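Long-range contacts in sister chromatid cohesion protein (Chaetomium thermophilum, PDB 5T8V), which probably acts as a cohesin loader that associates with chromatin, this chain being its helical-repeat C-terminal part: residues 104-113 / 178-186; 283-293 / 401-411. All blocks are in the same frame, centred on the assembly; numbering follows the deposited sequence.

Interaction 1: residues 104-113 / 178-186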
# COMPACT_ATOMS: atom_id res chain seq x y z
N VAL A 104 -10.96 -37.51 44.39
CA VAL A 104 -11.42 -38.43 43.36
C VAL A 104 -10.25 -38.79 42.47
O VAL A 104 -9.39 -37.95 42.17
CB VAL A 104 -12.57 -37.80 42.55
CG1 VAL A 104 -12.84 -38.60 41.27
CG2 VAL A 104 -13.83 -37.73 43.39
N GLN A 105 -10.19 -40.05 42.05
CA GLN A 105 -9.15 -40.54 41.16
C GLN A 105 -9.78 -41.02 39.86
O GLN A 105 -10.79 -41.72 39.86
CB GLN A 105 -8.36 -41.67 41.81
CG GLN A 105 -7.34 -41.20 42.85
CD GLN A 105 -6.21 -40.40 42.23
OE1 GLN A 105 -6.19 -40.17 41.02
NE2 GLN A 105 -5.27 -39.98 43.05
N THR A 106 -9.16 -40.64 38.74
CA THR A 106 -9.69 -41.01 37.43
C THR A 106 -9.72 -42.53 37.26
O THR A 106 -10.60 -43.05 36.56
CB THR A 106 -8.86 -40.37 36.32
OG1 THR A 106 -7.50 -40.79 36.44
CG2 THR A 106 -8.94 -38.86 36.40
N SER A 107 -8.77 -43.24 37.87
CA SER A 107 -8.74 -44.69 37.77
C SER A 107 -9.96 -45.35 38.41
O SER A 107 -10.28 -46.49 38.06
CB SER A 107 -7.47 -45.23 38.43
OG SER A 107 -7.50 -46.65 38.49
N TRP A 108 -10.63 -44.66 39.33
CA TRP A 108 -11.72 -45.26 40.10
C TRP A 108 -12.77 -45.91 39.21
O TRP A 108 -12.94 -45.53 38.05
CB TRP A 108 -12.38 -44.20 40.99
CG TRP A 108 -11.71 -44.00 42.31
CD1 TRP A 108 -10.57 -44.61 42.76
CD2 TRP A 108 -12.13 -43.12 43.37
NE1 TRP A 108 -10.26 -44.17 44.03
CE2 TRP A 108 -11.20 -43.26 44.42
CE3 TRP A 108 -13.20 -42.23 43.52
CZ2 TRP A 108 -11.31 -42.54 45.61
CZ3 TRP A 108 -13.31 -41.52 44.70
CH2 TRP A 108 -12.37 -41.68 45.73
N GLY A 109 -13.48 -46.89 39.76
CA GLY A 109 -14.58 -47.53 39.09
C GLY A 109 -15.92 -47.16 39.70
O GLY A 109 -16.03 -46.32 40.59
N ALA A 110 -16.97 -47.83 39.20
CA ALA A 110 -18.32 -47.50 39.62
C ALA A 110 -18.57 -47.79 41.09
O ALA A 110 -19.54 -47.28 41.65
CB ALA A 110 -19.33 -48.25 38.76
N GLN A 111 -17.72 -48.60 41.73
CA GLN A 111 -17.90 -48.91 43.15
C GLN A 111 -17.01 -48.07 44.06
O GLN A 111 -17.36 -47.90 45.24
CB GLN A 111 -17.62 -50.39 43.41
CG GLN A 111 -17.97 -50.82 44.83
CD GLN A 111 -18.01 -52.33 45.00
OE1 GLN A 111 -17.74 -53.08 44.06
NE2 GLN A 111 -18.35 -52.78 46.20
N ASP A 112 -15.89 -47.56 43.56
CA ASP A 112 -15.08 -46.65 44.37
C ASP A 112 -15.85 -45.39 44.72
O ASP A 112 -15.64 -44.80 45.78
CB ASP A 112 -13.79 -46.30 43.63
CG ASP A 112 -12.99 -47.52 43.23
OD1 ASP A 112 -13.24 -48.07 42.13
OD2 ASP A 112 -12.11 -47.95 44.01
N VAL A 113 -16.76 -44.96 43.84
CA VAL A 113 -17.57 -43.78 44.12
C VAL A 113 -18.63 -44.08 45.18
O VAL A 113 -19.11 -43.15 45.83
CB VAL A 113 -18.25 -43.25 42.84
CG1 VAL A 113 -17.23 -43.11 41.71
CG2 VAL A 113 -19.41 -44.14 42.42
N ASP A 178 -11.38 -44.69 28.63
CA ASP A 178 -10.48 -44.94 29.75
C ASP A 178 -11.14 -44.60 31.08
O ASP A 178 -10.91 -45.28 32.09
CB ASP A 178 -9.19 -44.14 29.57
CG ASP A 178 -8.08 -44.61 30.49
OD1 ASP A 178 -8.37 -44.96 31.65
OD2 ASP A 178 -6.91 -44.64 30.04
N THR A 179 -11.98 -43.56 31.10
CA THR A 179 -12.66 -43.12 32.32
C THR A 179 -14.18 -43.13 32.15
O THR A 179 -14.89 -42.44 32.89
CB THR A 179 -12.18 -41.72 32.72
OG1 THR A 179 -12.46 -40.79 31.67
CG2 THR A 179 -10.69 -41.73 33.00
N GLU A 180 -14.69 -43.92 31.20
CA GLU A 180 -16.13 -43.98 30.95
C GLU A 180 -16.89 -44.36 32.22
O GLU A 180 -17.82 -43.66 32.64
CB GLU A 180 -16.39 -44.98 29.83
CG GLU A 180 -17.85 -45.17 29.46
CD GLU A 180 -18.05 -46.26 28.42
OE1 GLU A 180 -19.19 -46.42 27.93
OE2 GLU A 180 -17.06 -46.97 28.10
N GLU A 181 -16.50 -45.47 32.84
CA GLU A 181 -17.24 -46.01 33.98
C GLU A 181 -17.37 -44.97 35.09
O GLU A 181 -18.46 -44.74 35.62
CB GLU A 181 -16.55 -47.27 34.50
CG GLU A 181 -17.39 -48.08 35.47
CD GLU A 181 -16.65 -49.29 36.00
OE1 GLU A 181 -15.47 -49.49 35.63
OE2 GLU A 181 -17.24 -50.05 36.80
N LEU A 182 -16.26 -44.33 35.45
CA LEU A 182 -16.30 -43.31 36.50
C LEU A 182 -17.23 -42.16 36.12
O LEU A 182 -18.02 -41.69 36.94
CB LEU A 182 -14.89 -42.79 36.78
CG LEU A 182 -14.78 -41.61 37.75
CD1 LEU A 182 -15.48 -41.92 39.07
CD2 LEU A 182 -13.32 -41.26 37.99
N PHE A 183 -17.14 -41.71 34.86
CA PHE A 183 -18.00 -40.62 34.41
C PHE A 183 -19.47 -40.97 34.62
O PHE A 183 -20.23 -40.18 35.21
CB PHE A 183 -17.74 -40.32 32.93
CG PHE A 183 -18.59 -39.22 32.37
CD1 PHE A 183 -19.90 -39.46 31.98
CD2 PHE A 183 -18.08 -37.94 32.23
CE1 PHE A 183 -20.68 -38.44 31.47
CE2 PHE A 183 -18.86 -36.92 31.71
CZ PHE A 183 -20.16 -37.17 31.33
N LYS A 184 -19.90 -42.14 34.16
CA LYS A 184 -21.31 -42.49 34.30
C LYS A 184 -21.68 -42.73 35.76
O LYS A 184 -22.82 -42.45 36.17
CB LYS A 184 -21.63 -43.71 33.44
CG LYS A 184 -21.09 -43.57 32.01
CD LYS A 184 -21.84 -44.41 31.00
CE LYS A 184 -21.30 -44.17 29.60
NZ LYS A 184 -21.91 -45.04 28.57
N ALA A 185 -20.73 -43.22 36.56
CA ALA A 185 -20.99 -43.43 37.98
C ALA A 185 -21.30 -42.11 38.69
O ALA A 185 -22.33 -41.99 39.37
CB ALA A 185 -19.79 -44.11 38.63
N LEU A 186 -20.43 -41.11 38.53
CA LEU A 186 -20.68 -39.81 39.16
C LEU A 186 -21.92 -39.14 38.57
O LEU A 186 -22.72 -38.53 39.30
CB LEU A 186 -19.45 -38.91 38.99
CG LEU A 186 -18.19 -39.35 39.74
CD1 LEU A 186 -16.95 -38.73 39.12
CD2 LEU A 186 -18.30 -38.99 41.21
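The indole of Trp108, whose CB rests against Leu182 CD1, is held between two residues of its own segment: Gln105 N lies over the centre of one face, and Asp112 CB stands above the opposite face, nearer the rim. The ring itself leads away from helix 180-187, so it is mainly the base of this side chain that meets the helix. The carboxylate of Glu181 also meets the loop. Its OE2 accepts a weak but fairly straight bond from Ala110 N (3.3 Å, 160° at the hydrogen). CG of Glu181 is anti to the backbone N (chi1 -167°) and the chain is extended beyond it, which carries the acid across to the loop.

Leu182 makes the largest apolar contribution. Its CD1 meets Val113 CG1 at 3.4 Å, the two side chains crossing at a slant, and CD2 lies beside the carbonyl oxygens of Gln105 and Thr106. Ala185 extends the apolar seam, its CB 3.8 Å from Val113 CG2 and equally near Ala110 CA. Within 104-113, Gly109 N bonds to Asp112 OD1 (2.7 Å), approaching from above the carboxylate plane.

The type I turn of Gln105 to Trp108 and the start of helix 112-117 thus pack on the short helix 180-187. Trp116 meets the Trp108 ring, Val104 bonds through its backbone to Gly165 in helix 149-172, and Leu186 also touches Leu173 and Val244.

Interaction 2: residues 283-293 / 401-411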
# COMPACT_ATOMS: atom_id res chain seq x y z
N LEU A 283 -0.45 -18.14 32.92
CA LEU A 283 -1.11 -18.27 31.63
C LEU A 283 -0.17 -18.80 30.56
O LEU A 283 -0.62 -19.43 29.60
CB LEU A 283 -1.68 -16.91 31.21
CG LEU A 283 -2.33 -16.83 29.83
CD1 LEU A 283 -3.60 -17.66 29.77
CD2 LEU A 283 -2.60 -15.38 29.46
N GLU A 284 1.13 -18.56 30.71
CA GLU A 284 2.10 -19.00 29.71
C GLU A 284 2.40 -20.49 29.83
O GLU A 284 2.72 -21.13 28.83
CB GLU A 284 3.38 -18.18 29.85
CG GLU A 284 4.31 -18.27 28.65
CD GLU A 284 5.49 -17.32 28.77
OE1 GLU A 284 5.64 -16.69 29.85
OE2 GLU A 284 6.25 -17.18 27.79
N LYS A 285 2.32 -21.05 31.04
CA LYS A 285 2.65 -22.45 31.28
C LYS A 285 1.44 -23.36 31.14
O LYS A 285 1.24 -24.27 31.95
CB LYS A 285 3.27 -22.60 32.66
CG LYS A 285 4.44 -21.65 32.93
CD LYS A 285 5.58 -21.86 31.95
CE LYS A 285 6.71 -20.87 32.19
NZ LYS A 285 7.73 -20.92 31.10
N LEU A 286 0.62 -23.16 30.11
CA LEU A 286 -0.58 -23.95 29.91
C LEU A 286 -0.74 -24.26 28.42
O LEU A 286 -0.35 -23.45 27.58
CB LEU A 286 -1.84 -23.22 30.40
CG LEU A 286 -1.91 -22.88 31.89
CD1 LEU A 286 -3.10 -21.98 32.17
CD2 LEU A 286 -1.98 -24.14 32.74
N PRO A 287 -1.30 -25.42 28.08
CA PRO A 287 -1.58 -25.71 26.67
C PRO A 287 -2.58 -24.71 26.09
O PRO A 287 -3.43 -24.17 26.80
CB PRO A 287 -2.15 -27.13 26.69
CG PRO A 287 -2.63 -27.33 28.09
CD PRO A 287 -1.72 -26.53 28.96
N LEU A 288 -2.47 -24.49 24.78
CA LEU A 288 -3.31 -23.49 24.13
C LEU A 288 -4.80 -23.79 24.31
O LEU A 288 -5.62 -22.86 24.29
CB LEU A 288 -2.97 -23.40 22.64
CG LEU A 288 -3.56 -22.21 21.87
CD1 LEU A 288 -2.60 -21.76 20.79
CD2 LEU A 288 -4.92 -22.55 21.26
N GLY A 289 -5.15 -25.06 24.51
CA GLY A 289 -6.55 -25.41 24.70
C GLY A 289 -7.24 -24.60 25.78
O GLY A 289 -8.46 -24.43 25.75
N LYS A 290 -6.47 -24.08 26.74
CA LYS A 290 -7.04 -23.26 27.80
C LYS A 290 -7.17 -21.81 27.38
O LYS A 290 -8.05 -21.10 27.88
CB LYS A 290 -6.18 -23.35 29.07
CG LYS A 290 -5.60 -24.73 29.39
CD LYS A 290 -6.37 -25.45 30.49
CE LYS A 290 -5.53 -26.60 31.04
NZ LYS A 290 -6.24 -27.43 32.06
N ARG A 291 -6.31 -21.34 26.46
CA ARG A 291 -6.34 -19.96 26.02
C ARG A 291 -7.62 -19.59 25.29
O ARG A 291 -7.80 -18.41 24.94
CB ARG A 291 -5.15 -19.67 25.10
CG ARG A 291 -3.79 -19.87 25.75
CD ARG A 291 -2.67 -19.50 24.79
NE ARG A 291 -1.35 -19.93 25.27
CZ ARG A 291 -0.22 -19.77 24.58
NH1 ARG A 291 -0.24 -19.21 23.39
NH2 ARG A 291 0.93 -20.19 25.10
N ALA A 292 -8.51 -20.55 25.04
CA ALA A 292 -9.77 -20.24 24.38
C ALA A 292 -10.58 -19.24 25.20
O ALA A 292 -10.43 -19.11 26.41
CB ALA A 292 -10.58 -21.52 24.17
N ARG A 293 -11.45 -18.51 24.50
CA ARG A 293 -12.28 -17.48 25.11
C ARG A 293 -13.54 -18.15 25.67
O ARG A 293 -14.54 -18.32 24.97
CB ARG A 293 -12.62 -16.39 24.10
CG ARG A 293 -11.39 -15.82 23.40
CD ARG A 293 -11.77 -14.75 22.40
NE ARG A 293 -10.59 -14.14 21.78
CZ ARG A 293 -10.01 -14.58 20.67
NH1 ARG A 293 -10.49 -15.64 20.03
NH2 ARG A 293 -8.94 -13.95 20.19
N TYR A 401 5.62 -15.55 23.23
CA TYR A 401 4.67 -14.82 24.05
C TYR A 401 3.87 -13.79 23.27
O TYR A 401 2.81 -13.35 23.75
CB TYR A 401 5.38 -14.11 25.20
CG TYR A 401 4.44 -13.63 26.28
CD1 TYR A 401 4.13 -14.45 27.36
CD2 TYR A 401 3.84 -12.38 26.22
CE1 TYR A 401 3.26 -14.03 28.35
CE2 TYR A 401 2.97 -11.95 27.20
CZ TYR A 401 2.69 -12.78 28.27
OH TYR A 401 1.82 -12.37 29.26
N ARG A 402 4.34 -13.39 22.09
CA ARG A 402 3.64 -12.38 21.31
C ARG A 402 2.19 -12.77 21.04
O ARG A 402 1.32 -11.90 20.91
CB ARG A 402 4.37 -12.13 20.00
CG ARG A 402 3.95 -10.87 19.29
CD ARG A 402 4.70 -10.71 17.98
NE ARG A 402 4.31 -9.48 17.29
CZ ARG A 402 3.14 -9.30 16.69
NH1 ARG A 402 2.23 -10.26 16.69
NH2 ARG A 402 2.89 -8.15 16.08
N ASN A 403 1.91 -14.08 20.97
CA ASN A 403 0.54 -14.52 20.73
C ASN A 403 -0.36 -14.21 21.91
O ASN A 403 -1.55 -13.92 21.72
CB ASN A 403 0.52 -16.02 20.43
CG ASN A 403 -0.85 -16.51 20.01
OD1 ASN A 403 -1.57 -17.12 20.79
ND2 ASN A 403 -1.22 -16.23 18.76
N LEU A 404 0.17 -14.25 23.13
CA LEU A 404 -0.64 -13.89 24.30
C LEU A 404 -0.91 -12.40 24.33
O LEU A 404 -2.00 -11.97 24.70
CB LEU A 404 0.05 -14.35 25.58
CG LEU A 404 0.19 -15.87 25.70
CD1 LEU A 404 1.59 -16.32 25.29
CD2 LEU A 404 -0.13 -16.32 27.10
N LEU A 405 0.08 -11.58 23.95
CA LEU A 405 -0.16 -10.16 23.76
C LEU A 405 -1.28 -9.94 22.75
O LEU A 405 -2.19 -9.15 22.98
CB LEU A 405 1.12 -9.46 23.32
CG LEU A 405 1.01 -8.05 22.75
CD1 LEU A 405 0.26 -7.12 23.69
CD2 LEU A 405 2.40 -7.49 22.47
N ASP A 406 -1.21 -10.65 21.62
CA ASP A 406 -2.27 -10.53 20.61
C ASP A 406 -3.63 -10.89 21.19
O ASP A 406 -4.62 -10.20 20.94
CB ASP A 406 -1.95 -11.42 19.41
CG ASP A 406 -0.83 -10.87 18.55
OD1 ASP A 406 -0.59 -9.64 18.59
OD2 ASP A 406 -0.18 -11.66 17.84
N LEU A 407 -3.70 -11.97 21.98
CA LEU A 407 -4.97 -12.39 22.56
C LEU A 407 -5.50 -11.34 23.53
O LEU A 407 -6.69 -11.00 23.51
CB LEU A 407 -4.80 -13.74 23.26
CG LEU A 407 -5.01 -14.97 22.37
CD1 LEU A 407 -4.49 -16.22 23.07
CD2 LEU A 407 -6.48 -15.13 22.03
N PHE A 408 -4.63 -10.83 24.40
CA PHE A 408 -5.04 -9.77 25.32
C PHE A 408 -5.58 -8.57 24.55
O PHE A 408 -6.65 -8.04 24.88
CB PHE A 408 -3.87 -9.35 26.20
CG PHE A 408 -3.65 -10.25 27.38
CD1 PHE A 408 -4.62 -10.37 28.36
CD2 PHE A 408 -2.47 -10.96 27.52
CE1 PHE A 408 -4.42 -11.20 29.46
CE2 PHE A 408 -2.26 -11.78 28.61
CZ PHE A 408 -3.24 -11.90 29.58
N VAL A 409 -4.86 -8.14 23.52
CA VAL A 409 -5.32 -6.99 22.74
C VAL A 409 -6.68 -7.28 22.13
O VAL A 409 -7.58 -6.43 22.16
CB VAL A 409 -4.28 -6.62 21.66
CG1 VAL A 409 -4.82 -5.54 20.73
CG2 VAL A 409 -2.99 -6.14 22.32
N GLU A 410 -6.87 -8.47 21.57
CA GLU A 410 -8.15 -8.81 20.97
C GLU A 410 -9.28 -8.72 21.99
O GLU A 410 -10.34 -8.14 21.72
CB GLU A 410 -8.09 -10.21 20.35
CG GLU A 410 -7.28 -10.27 19.06
CD GLU A 410 -7.19 -11.68 18.50
OE1 GLU A 410 -6.24 -12.40 18.86
OE2 GLU A 410 -8.08 -12.06 17.71
N ASP A 411 -9.07 -9.29 23.18
CA ASP A 411 -10.11 -9.23 24.20
C ASP A 411 -10.39 -7.80 24.65
O ASP A 411 -11.55 -7.41 24.83
CB ASP A 411 -9.73 -10.11 25.39
CG ASP A 411 -9.88 -11.58 25.10
OD1 ASP A 411 -9.86 -11.96 23.91
OD2 ASP A 411 -10.03 -12.37 26.06
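Arg293 meets two consecutive acids of helix 402-414. Its NE donates to Asp411 OD1 (3.1 Å, 154° at the hydrogen), which receives the bond on its syn lone pair and lies almost in the guanidinium plane. Arg293 NH2 makes a salt bridge with Glu410 OE2 (3.2 Å), the carboxylate turned 73° from the guanidinium. Leu407 CD2 sits over one face of this group. The side chain is extended from CG to NE, which is how it spans from loop to helix. An alanine in its place would probably leave Glu410 and the OD1 side of Asp411 without their cationic mate and uncover Leu407.

Arg291 behaves differently: its guanidinium takes Leu404 CD1 over a face and has Asn403 OD1 at its edge, with NH1 3.6 Å from that oxygen, while its CB and CD pass Leu407 CD1. Deeper in, Leu283 and Leu404 reach toward each other tip to tip (Leu283 CG to Leu404 CD2, 3.5 Å), and Leu283 CD2 touches Phe408 CZ. Glu284 brings its carboxylate to the edge of the Tyr401 ring, Glu284 CD 3.5 Å from Tyr401 CD1.

A second shell sets these groups: Gln304 N and Ser307 OG hold Asp411 OD2, Arg389 pairs with Glu284 OE1, and Val306 backs both Leu283 and Phe408.

A hydrophobic core edged by a salt-bridge network thus fixes the loop between helix 272-282 and strand 295-296 to a helix of this HEAT-repeat protein.

In both contacts of this protein a largely irregular segment packs along a helix. They follow one another in the chain, interaction 1 closing before interaction 2 opens, and their centres lie 32 Å apart, with about 13 Å between nearest atoms and no direct touch. Both are on the same side of the chain's centre, interaction 1 being about 60 Å from it and interaction 2 about 30 Å. Their chemistry diverges: 104-113 / 178-186 relies on aliphatic packing with one weak hydrogen bond, whereas 283-293 / 401-411 adds paired charges. Helices 190-213, 218-232, 247-267 and 272-282 fall between the two in sequence.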